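Local coordinates for cell division control protein 45 cdc45 putative (Entamoeba histolytica, PDB 6CC2) that probably takes part in DNA replication as a Cdc45-family component of the replicative helicase, together with MCM2-7 and GINS, at residues L303-Q308 and T312-M317. Residues are numbered along the deposited sequence; the frame is centred on the assembly and turned at random.
Sequences LSQAQQ and TMSLEM
Gln305 carries CG beside its own backbone N (chi1 -75°) and the chain bends at chi2 (-74°), which swings the amide across to the 312-317 segment. Its OE1 accepts a hydrogen bond from Ser314 N at 3.2 Å; the bond is nearly straight (170° at the hydrogen) and lies in the plane of the Gln305 carbonyl. The other end of that amide, NE2, reaches Thr312 O through a water. With both ends held, the amide should have little freedom to flip.

The side chain of selenomethionine Met313 crosses that of Gln305 obliquely, with CG 3.2 Å from Gln305 OE1 and SE 3.2 Å from Gln305 O, and it also touches Leu267. Met317, crossing Gln305 at roughly a right angle, lays CG 3.8 Å from Gln305 CG. Gln308, extended beyond CG, gives NE2 to Thr312 OG1 at 2.8 Å, with the hydroxyl oxygen close to the amide plane; this oxygen also hydrogen-bonds to Ser309 O.

Ser314 OG in turn accepts from Met317 N at 3.1 Å. This is a serine N-cap on helix 315-331, whose backbone N is bonded to the side chain of Gln305 from the short helix 303-306, across the loop that joins the two helices.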
# COMPACT_ATOMS: atom_id res chain seq x y z
N LEU A 303 14.53 -29.65 -5.97
CA LEU A 303 13.52 -28.80 -6.60
C LEU A 303 12.12 -29.40 -6.50
O LEU A 303 11.13 -28.67 -6.44
CB LEU A 303 13.89 -28.55 -8.06
CG LEU A 303 15.08 -27.63 -8.32
CD1 LEU A 303 15.23 -27.41 -9.82
CD2 LEU A 303 14.94 -26.29 -7.61
N SER A 304 12.02 -30.72 -6.46
CA SER A 304 10.71 -31.36 -6.32
C SER A 304 10.05 -30.99 -5.00
O SER A 304 8.82 -30.98 -4.90
CB SER A 304 10.84 -32.87 -6.44
OG SER A 304 11.62 -33.38 -5.37
N GLN A 305 10.85 -30.71 -3.97
CA GLN A 305 10.32 -30.25 -2.70
C GLN A 305 10.13 -28.74 -2.68
O GLN A 305 9.11 -28.25 -2.18
CB GLN A 305 11.25 -30.67 -1.55
CG GLN A 305 11.16 -32.16 -1.18
CD GLN A 305 9.88 -32.50 -0.41
OE1 GLN A 305 9.45 -31.76 0.47
NE2 GLN A 305 9.28 -33.63 -0.75
N ALA A 306 11.10 -27.99 -3.21
CA ALA A 306 11.02 -26.54 -3.14
C ALA A 306 9.89 -25.99 -4.01
O ALA A 306 9.37 -24.90 -3.74
CB ALA A 306 12.34 -25.90 -3.58
N GLN A 307 9.51 -26.73 -5.05
CA GLN A 307 8.53 -26.23 -6.02
C GLN A 307 7.13 -26.80 -5.82
O GLN A 307 6.22 -26.46 -6.59
CB GLN A 307 9.02 -26.54 -7.43
CG GLN A 307 10.24 -25.73 -7.82
CD GLN A 307 10.71 -26.03 -9.23
OE1 GLN A 307 10.40 -27.08 -9.78
NE2 GLN A 307 11.45 -25.10 -9.82
N GLN A 308 6.91 -27.63 -4.82
CA GLN A 308 5.54 -27.98 -4.47
C GLN A 308 5.01 -26.99 -3.45
O GLN A 308 5.74 -26.16 -2.90
CB GLN A 308 5.44 -29.40 -3.96
CG GLN A 308 6.07 -29.63 -2.61
CD GLN A 308 5.94 -31.09 -2.19
OE1 GLN A 308 6.79 -31.92 -2.52
NE2 GLN A 308 4.86 -31.41 -1.48
N THR A 312 2.48 -28.61 1.73
CA THR A 312 2.73 -30.04 1.62
C THR A 312 4.21 -30.40 1.61
O THR A 312 4.55 -31.57 1.72
CB THR A 312 2.05 -30.62 0.37
OG1 THR A 312 2.57 -29.99 -0.80
CG2 THR A 312 0.54 -30.40 0.43
N MSE A 313 5.09 -29.41 1.50
CA MSE A 313 6.54 -29.66 1.62
C MSE A 313 6.80 -30.25 3.00
O MSE A 313 6.20 -29.85 3.99
CB MSE A 313 7.34 -28.39 1.39
CG MSE A 313 8.79 -28.69 1.11
SE MSE A 313 9.84 -27.15 0.69
CE MSE A 313 9.94 -26.31 2.45
N SER A 314 7.67 -31.25 3.08
CA SER A 314 7.87 -31.93 4.34
C SER A 314 8.42 -30.97 5.40
O SER A 314 9.14 -30.02 5.08
CB SER A 314 8.83 -33.10 4.17
OG SER A 314 10.15 -32.64 4.07
N LEU A 315 8.12 -31.28 6.66
CA LEU A 315 8.65 -30.47 7.76
C LEU A 315 10.17 -30.56 7.82
O LEU A 315 10.83 -29.58 8.17
CB LEU A 315 8.04 -30.91 9.07
CG LEU A 315 8.37 -30.06 10.30
CD1 LEU A 315 8.16 -28.58 10.03
CD2 LEU A 315 7.53 -30.48 11.49
N GLU A 316 10.73 -31.71 7.43
CA GLU A 316 12.19 -31.83 7.38
C GLU A 316 12.78 -30.82 6.42
O GLU A 316 13.85 -30.25 6.69
CB GLU A 316 12.59 -33.25 6.96
CG GLU A 316 12.43 -34.30 8.02
CD GLU A 316 11.04 -34.90 8.10
OE1 GLU A 316 10.12 -34.37 7.43
OE2 GLU A 316 10.86 -35.88 8.82
N MSE A 317 12.11 -30.55 5.30
CA MSE A 317 12.63 -29.60 4.34
C MSE A 317 12.42 -28.18 4.88
O MSE A 317 13.25 -27.31 4.67
CB MSE A 317 11.95 -29.75 2.98
CG MSE A 317 12.28 -31.04 2.25
SE MSE A 317 14.20 -31.33 1.94
CE MSE A 317 14.56 -32.52 3.46
O HOH W 1 6.55 -33.67 0.74